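Local coordinates for protein FOP (Homo sapiens, PDB 2D68) that is required for anchoring microtubules to centrosomes and for ciliation, and forms homodimers through its N-terminal domain, at residues V21-A26 and Q49-R54; Q30-D35 and G71-L76; R59-I64 and L76-R81. All coordinates share one frame; numbering follows the deposited sequence.

Interaction 1 (V21-A26 and Q49-R54); sequences VASLVA and QGLEGR
Leu51 reaches out of an extended loop and lays its branched end against the backbone of helix 16-31, next to Ala22 and Ser23. This is the tight part of the contact. Its CD1 lies 3.6 Å from the carbonyl O of Ala22 and 3.8 Å from the CB of Ala22. The same methyl also approaches the CB of Ala26, one helical turn on, at 4.2 Å. The two alanines are small, so the leucine can come close to the helix surface. Nearer the loop backbone, Leu51 CB sits 3.3 Å from Ser23 OG. Leu51 CG is anti to its own carbonyl carbon (chi1 -66°), and of the two methyls CD1 is the one laid on the helix. Replacing Leu51 by an alanine would probably open a gap beside Ala22 and Ala26 and leave the loop with little apolar grip on the helix.

Helix 16-31 belongs to the LisH motif of the FOP dimerisation domain. Here it receives the connection from helix 35-45 to helix 54-61. Val21, Leu24 and Val25, turned to other sides of the helix, pack against the second subunit, as Ala22 does too.

The looser side, at the partly exposed rim, lies around Glu52. Its backbone N gives Ser23 OG a weak hydrogen bond of 3.3 Å, bent to 140° at the hydrogen. Ser23 OG is also hydrogen-bonded to the carbonyl O of Arg19, a turn back in the helix. Glu52 OE1 comes within 3.5 Å of Ser23 OG, but its salt bridge is with Arg19. A water links the backbones by donating to Ser23 O at 2.9 Å and to Glu52 O at 2.7 Å. Just beyond, Gly53 takes the N-cap position of helix 54-61.

Interaction 2 (Q30-D35 and G71-L76); sequences QFFNLD and GGPLLL
The Phe31 ring lies against the backbone of Gly72 and Pro73, at the approach to helix 74-80. One face meets the peptide link between these two residues. Pro73 N stands over the ring centre, 3.5 Å above its plane, and Gly72 C is displaced toward the rim. Pro73 CD makes a CH-pi contact on this face, 4.0 Å from the centroid of the Phe31 ring and 27° off its normal. The carbonyl O of Gly71 instead approaches the ring edge, 3.4 Å from Phe31 CZ.

The first torsion explains this placement. Phe31 CG is anti to the backbone N (chi1 -170°), and the ring is carried out from the helix end to Gly72 and Pro73. Phe32 takes the other course, with CG anti to the carbonyl carbon (chi1 -73°). Its bond to CB does not point at the 71-76 segment, yet the end of the ring comes round to it. Phe32 CE2 reaches Pro73 CG at 3.8 Å. The proline thus touches both aromatic rings, with CD on Phe31 and CG on Phe32. The two rings also meet each other. Phe31 CD2 lies over the centre of the Phe32 ring, 3.6 Å above its plane.

Helix 16-31 ends here in a Schellman motif, with Asn33 at positive phi. Arg54 of helix 54-61 packs on Phe31 and probably hydrogen-bonds to Gly72 O. Phe12 of the second subunit meets both Phe32 and Pro73, placing the end of helix 16-31 and the start of helix 74-80 at the dimer interface.

Interaction 3 (R59-I64 and L76-R81); sequences RDLGII and LEVIRR
Leu61, Ile63 and Val78 make the apolar part of this contact. Leu61 CD1 meets Val78 CG2 at 4.0 Å, and the two side chains cross at about a right angle. Ile63 CD1 approaches the same methyl of Val78 at 4.2 Å. Ile63 CD1 also touches the aliphatic part of Glu77, 4.0 Å from Glu77 CG. Ile63 and Glu77 run past each other in opposite directions.

In this alpha-helical dimerisation domain, the C-terminal end of helix 54-61 and the turn after it pack on helix 74-80. Gly62, with positive phi, closes helix 54-61 in a Schellman motif. The chain then turns and brings Ile63 against helix 74-80. Leu61 packs on Leu20 and Leu24 of helix 16-31 as well. Val78 meets Val78 of the second subunit.

The charged groups lie beside this apolar patch. Glu77 CG is anti to the backbone N (chi1 -172°), and a bend at chi2 turns the carboxylate toward Arg80. Arg80 grips it side-on in a salt bridge, with NE 3.0 Å from Glu77 OE1 and NH2 2.9 Å from Glu77 OE2. Both bonds are nearly straight, though they meet the oxygens from above the carboxylate plane.

Arg81 NH1 lies 3.9 Å from Ile63 CG1. The same nitrogen donates to a water that in turn donates to Leu61 O, each at 2.9 Å. Leu61 O also accepts a hydrogen bond from Trp82 of the second subunit.

From the N terminus, helix 16-31 carries the first segment of interaction 1 and, at its C-terminal end, the start of that of interaction 2. Interaction 1 closes first, when the loop after helix 35-45 returns to the middle of helix 16-31. Interaction 2 has opened by then, so the two cross. Interaction 3 opens after interaction 1 is complete and crosses interaction 2. Interaction 2 closes at the start of helix 74-80 and interaction 3 a turn later in the same helix; their second segments share Leu76. Arg54 reaches across from interaction 1 to interaction 2. Leu61 meets Leu24 and Leu74, joining interaction 3 to the others. Together they tie helices 16-31, 54-61 and 74-80, and all touch the second subunit.

Interaction 1 (V21-A26 and Q49-R54)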
# COMPACT_ATOMS: atom_id res chain seq x y z
N VAL B 21 3.27 2.94 6.53
CA VAL B 21 2.19 2.51 5.62
C VAL B 21 2.26 3.25 4.28
O VAL B 21 2.29 2.63 3.19
CB VAL B 21 0.80 2.73 6.26
CG1 VAL B 21 -0.30 2.51 5.24
CG2 VAL B 21 0.61 1.77 7.43
N ALA B 22 2.29 4.58 4.34
CA ALA B 22 2.29 5.37 3.11
C ALA B 22 3.54 5.12 2.26
O ALA B 22 3.44 5.00 1.04
CB ALA B 22 2.13 6.86 3.40
N SER B 23 4.69 5.00 2.91
CA SER B 23 5.93 4.66 2.21
C SER B 23 5.83 3.30 1.50
O SER B 23 6.30 3.15 0.37
CB SER B 23 7.11 4.66 3.19
OG SER B 23 7.30 5.93 3.77
N LEU B 24 5.18 2.33 2.15
CA LEU B 24 4.98 1.01 1.51
C LEU B 24 4.08 1.10 0.28
O LEU B 24 4.30 0.41 -0.72
CB LEU B 24 4.42 -0.00 2.51
CG LEU B 24 5.41 -0.52 3.54
CD1 LEU B 24 4.64 -1.15 4.71
CD2 LEU B 24 6.42 -1.51 2.94
N VAL B 25 3.05 1.94 0.36
CA VAL B 25 2.18 2.18 -0.80
C VAL B 25 2.97 2.82 -1.95
O VAL B 25 2.92 2.33 -3.09
CB VAL B 25 0.96 3.03 -0.40
CG1 VAL B 25 0.11 3.41 -1.65
CG2 VAL B 25 0.08 2.24 0.58
N ALA B 26 3.75 3.87 -1.66
CA ALA B 26 4.59 4.49 -2.70
C ALA B 26 5.57 3.48 -3.30
O ALA B 26 5.79 3.48 -4.52
CB ALA B 26 5.31 5.71 -2.14
N GLN B 49 8.65 15.43 -2.02
CA GLN B 49 10.04 15.09 -1.69
C GLN B 49 10.27 13.57 -1.59
O GLN B 49 11.40 13.11 -1.49
CB GLN B 49 10.45 15.78 -0.38
CG GLN B 49 10.44 17.32 -0.50
CD GLN B 49 11.41 17.82 -1.57
OE1 GLN B 49 11.05 17.96 -2.75
NE2 GLN B 49 12.63 18.08 -1.17
N GLY B 50 9.18 12.81 -1.65
CA GLY B 50 9.29 11.35 -1.60
C GLY B 50 9.30 10.82 -0.19
O GLY B 50 9.85 11.44 0.74
N LEU B 51 8.66 9.68 -0.02
CA LEU B 51 8.66 8.99 1.27
C LEU B 51 9.93 8.13 1.41
O LEU B 51 10.82 8.18 0.54
CB LEU B 51 7.38 8.19 1.42
CG LEU B 51 6.12 9.07 1.49
CD1 LEU B 51 4.84 8.29 1.16
CD2 LEU B 51 6.02 9.74 2.86
N GLU B 52 10.02 7.35 2.49
CA GLU B 52 11.22 6.53 2.70
C GLU B 52 11.39 5.44 1.67
O GLU B 52 10.42 4.87 1.19
CB GLU B 52 11.25 5.95 4.12
CG GLU B 52 11.71 6.97 5.18
CD GLU B 52 10.74 8.12 5.32
OE1 GLU B 52 9.57 7.87 5.66
OE2 GLU B 52 11.14 9.28 5.08
N GLY B 53 12.64 5.15 1.31
CA GLY B 53 12.93 4.17 0.27
C GLY B 53 12.73 2.73 0.69
O GLY B 53 12.73 2.41 1.88
N ARG B 54 12.60 1.86 -0.30
CA ARG B 54 12.43 0.43 -0.07
C ARG B 54 13.37 -0.17 1.00
O ARG B 54 12.91 -0.88 1.89
CB ARG B 54 12.62 -0.34 -1.37
CG ARG B 54 12.46 -1.84 -1.21
CD ARG B 54 12.71 -2.55 -2.50
NE ARG B 54 12.71 -3.99 -2.27
CZ ARG B 54 11.80 -4.85 -2.75
NH1 ARG B 54 10.79 -4.41 -3.50
NH2 ARG B 54 11.93 -6.14 -2.46
O HOH W 1 8.33 5.08 -0.52

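Interaction 2 (Q30-D35 and G71-L76)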
# COMPACT_ATOMS: atom_id res chain seq x y z
N GLN B 30 6.12 2.40 -7.19
CA GLN B 30 7.44 2.45 -7.85
C GLN B 30 7.86 1.08 -8.38
O GLN B 30 8.36 0.96 -9.53
CB GLN B 30 8.48 3.06 -6.92
CG GLN B 30 8.10 4.50 -6.57
CD GLN B 30 9.23 5.36 -6.07
OE1 GLN B 30 9.26 5.74 -4.90
NE2 GLN B 30 10.15 5.71 -6.96
N PHE B 31 7.62 0.04 -7.58
CA PHE B 31 7.98 -1.33 -7.99
C PHE B 31 7.39 -1.73 -9.35
O PHE B 31 8.06 -2.39 -10.16
CB PHE B 31 7.59 -2.36 -6.92
CG PHE B 31 8.17 -3.73 -7.20
CD1 PHE B 31 9.48 -4.03 -6.81
CD2 PHE B 31 7.44 -4.67 -7.93
CE1 PHE B 31 10.02 -5.28 -7.11
CE2 PHE B 31 7.98 -5.93 -8.22
CZ PHE B 31 9.28 -6.22 -7.81
N PHE B 32 6.13 -1.35 -9.58
CA PHE B 32 5.44 -1.72 -10.81
C PHE B 32 5.44 -0.62 -11.86
O PHE B 32 4.67 -0.66 -12.82
CB PHE B 32 4.03 -2.23 -10.50
CG PHE B 32 4.02 -3.59 -9.89
CD1 PHE B 32 4.44 -4.69 -10.63
CD2 PHE B 32 3.64 -3.78 -8.56
CE1 PHE B 32 4.48 -5.96 -10.07
CE2 PHE B 32 3.66 -5.06 -7.99
CZ PHE B 32 4.07 -6.15 -8.76
N ASN B 33 6.33 0.35 -11.68
CA ASN B 33 6.46 1.46 -12.64
C ASN B 33 5.13 2.16 -12.92
O ASN B 33 4.82 2.51 -14.08
CB ASN B 33 7.09 0.97 -13.94
CG ASN B 33 8.46 0.37 -13.70
OD1 ASN B 33 8.68 -0.80 -14.00
ND2 ASN B 33 9.36 1.14 -13.15
N LEU B 34 4.35 2.37 -11.86
CA LEU B 34 3.06 3.06 -11.98
C LEU B 34 3.36 4.56 -11.87
O LEU B 34 3.00 5.23 -10.88
CB LEU B 34 2.09 2.54 -10.92
CG LEU B 34 1.81 1.04 -11.03
CD1 LEU B 34 0.97 0.54 -9.88
CD2 LEU B 34 1.16 0.65 -12.35
N ASP B 35 4.04 5.06 -12.90
CA ASP B 35 4.68 6.36 -12.84
C ASP B 35 3.67 7.52 -12.89
O ASP B 35 3.88 8.55 -12.25
CB ASP B 35 5.77 6.46 -13.92
CG ASP B 35 6.85 5.41 -13.74
OD1 ASP B 35 7.31 5.21 -12.60
OD2 ASP B 35 7.25 4.78 -14.75
N GLY B 71 12.10 -9.88 -5.90
CA GLY B 71 11.24 -10.05 -7.07
C GLY B 71 9.82 -9.54 -6.90
O GLY B 71 9.00 -9.65 -7.81
N GLY B 72 9.53 -8.97 -5.73
CA GLY B 72 8.20 -8.42 -5.47
C GLY B 72 8.27 -7.12 -4.71
O GLY B 72 9.31 -6.77 -4.17
N PRO B 73 7.15 -6.38 -4.66
CA PRO B 73 7.14 -5.17 -3.84
C PRO B 73 7.26 -5.58 -2.38
O PRO B 73 6.97 -6.73 -2.03
CB PRO B 73 5.75 -4.55 -4.13
CG PRO B 73 4.90 -5.78 -4.44
CD PRO B 73 5.83 -6.67 -5.24
N LEU B 74 7.70 -4.67 -1.52
CA LEU B 74 7.89 -5.04 -0.13
C LEU B 74 6.57 -5.47 0.53
O LEU B 74 6.56 -6.35 1.39
CB LEU B 74 8.58 -3.90 0.62
CG LEU B 74 9.40 -4.32 1.81
CD1 LEU B 74 10.55 -5.23 1.39
CD2 LEU B 74 9.93 -3.06 2.50
N LEU B 75 5.45 -4.85 0.14
CA LEU B 75 4.14 -5.23 0.69
C LEU B 75 3.81 -6.69 0.42
O LEU B 75 3.06 -7.31 1.17
CB LEU B 75 3.03 -4.34 0.14
CG LEU B 75 2.82 -3.01 0.86
CD1 LEU B 75 1.83 -2.12 0.11
CD2 LEU B 75 2.35 -3.25 2.31
N LEU B 76 4.36 -7.26 -0.65
CA LEU B 76 4.15 -8.69 -0.87
C LEU B 76 4.71 -9.51 0.31
O LEU B 76 4.07 -10.47 0.78
CB LEU B 76 4.77 -9.14 -2.19
CG LEU B 76 4.56 -10.64 -2.43
CD1 LEU B 76 3.11 -11.01 -2.50
CD2 LEU B 76 5.29 -11.07 -3.70

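Interaction 3 (R59-I64 and L76-R81)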
# COMPACT_ATOMS: atom_id res chain seq x y z
N ARG B 59 14.62 -2.40 6.39
CA ARG B 59 15.36 -2.30 7.65
C ARG B 59 14.42 -2.08 8.84
O ARG B 59 14.52 -2.78 9.86
CB ARG B 59 16.41 -1.18 7.56
CG ARG B 59 17.44 -1.13 8.69
CD ARG B 59 18.40 0.06 8.50
NE ARG B 59 18.75 0.20 7.11
CZ ARG B 59 18.50 1.25 6.32
NH1 ARG B 59 17.93 2.37 6.78
NH2 ARG B 59 18.87 1.18 5.05
N ASP B 60 13.48 -1.16 8.68
CA ASP B 60 12.50 -0.85 9.71
C ASP B 60 11.65 -2.07 10.08
O ASP B 60 11.37 -2.31 11.26
CB ASP B 60 11.57 0.24 9.20
CG ASP B 60 11.73 1.55 9.93
OD1 ASP B 60 10.71 2.27 9.99
OD2 ASP B 60 12.83 1.85 10.44
N LEU B 61 11.26 -2.83 9.06
CA LEU B 61 10.38 -3.98 9.22
C LEU B 61 11.13 -5.26 9.62
O LEU B 61 10.52 -6.28 9.95
CB LEU B 61 9.61 -4.23 7.93
CG LEU B 61 8.57 -3.18 7.53
CD1 LEU B 61 8.26 -3.29 6.07
CD2 LEU B 61 7.30 -3.36 8.35
N GLY B 62 12.46 -5.21 9.56
CA GLY B 62 13.28 -6.39 9.89
C GLY B 62 13.37 -7.38 8.76
O GLY B 62 13.79 -8.54 8.96
N ILE B 63 13.00 -6.95 7.56
CA ILE B 63 13.08 -7.80 6.37
C ILE B 63 14.49 -7.77 5.77
O ILE B 63 15.07 -6.71 5.58
CB ILE B 63 12.01 -7.38 5.33
CG1 ILE B 63 10.62 -7.67 5.91
CG2 ILE B 63 12.22 -8.07 3.99
CD1 ILE B 63 9.47 -6.99 5.19
N ILE B 64 15.04 -8.96 5.50
CA ILE B 64 16.37 -9.08 4.89
C ILE B 64 16.19 -9.32 3.38
O ILE B 64 15.59 -10.32 2.98
CB ILE B 64 17.19 -10.25 5.52
CG1 ILE B 64 17.26 -10.13 7.05
CG2 ILE B 64 18.58 -10.34 4.89
CD1 ILE B 64 17.53 -11.46 7.76
N LEU B 76 4.36 -7.26 -0.65
CA LEU B 76 4.15 -8.69 -0.87
C LEU B 76 4.71 -9.51 0.31
O LEU B 76 4.07 -10.47 0.78
CB LEU B 76 4.77 -9.14 -2.19
CG LEU B 76 4.56 -10.64 -2.43
CD1 LEU B 76 3.11 -11.01 -2.50
CD2 LEU B 76 5.29 -11.07 -3.70
N GLU B 77 5.90 -9.14 0.78
CA GLU B 77 6.53 -9.87 1.87
C GLU B 77 5.79 -9.64 3.18
O GLU B 77 5.58 -10.56 3.99
CB GLU B 77 8.00 -9.45 2.01
CG GLU B 77 8.76 -10.31 3.00
CD GLU B 77 9.02 -11.76 2.54
OE1 GLU B 77 8.43 -12.25 1.56
OE2 GLU B 77 9.84 -12.41 3.20
N VAL B 78 5.35 -8.40 3.37
CA VAL B 78 4.53 -8.08 4.54
C VAL B 78 3.28 -8.96 4.55
O VAL B 78 2.96 -9.60 5.56
CB VAL B 78 4.17 -6.57 4.58
CG1 VAL B 78 3.20 -6.31 5.71
CG2 VAL B 78 5.44 -5.73 4.76
N ILE B 79 2.59 -9.04 3.42
CA ILE B 79 1.34 -9.80 3.40
C ILE B 79 1.56 -11.32 3.49
O ILE B 79 0.77 -12.03 4.14
CB ILE B 79 0.45 -9.36 2.21
CG1 ILE B 79 -0.09 -7.94 2.44
CG2 ILE B 79 -0.68 -10.35 1.98
CD1 ILE B 79 -0.76 -7.71 3.80
N ARG B 80 2.64 -11.84 2.89
CA ARG B 80 2.98 -13.25 3.06
C ARG B 80 3.13 -13.62 4.54
O ARG B 80 2.71 -14.70 4.98
CB ARG B 80 4.27 -13.59 2.30
CG ARG B 80 4.62 -15.08 2.31
CD ARG B 80 5.92 -15.34 1.57
NE ARG B 80 7.10 -14.85 2.30
CZ ARG B 80 7.61 -15.44 3.38
NH1 ARG B 80 7.05 -16.55 3.86
NH2 ARG B 80 8.69 -14.93 3.96
N ARG B 81 3.72 -12.69 5.30
CA ARG B 81 4.08 -12.88 6.70
C ARG B 81 3.05 -12.35 7.70
O ARG B 81 3.30 -12.34 8.91
CB ARG B 81 5.47 -12.32 6.96
CG ARG B 81 6.57 -13.11 6.24
CD ARG B 81 7.97 -12.58 6.56
NE ARG B 81 8.17 -12.54 8.01
CZ ARG B 81 9.01 -11.73 8.64
NH1 ARG B 81 9.83 -10.91 7.97
NH2 ARG B 81 9.05 -11.76 9.96
O HOH W 2 10.82 -9.15 10.10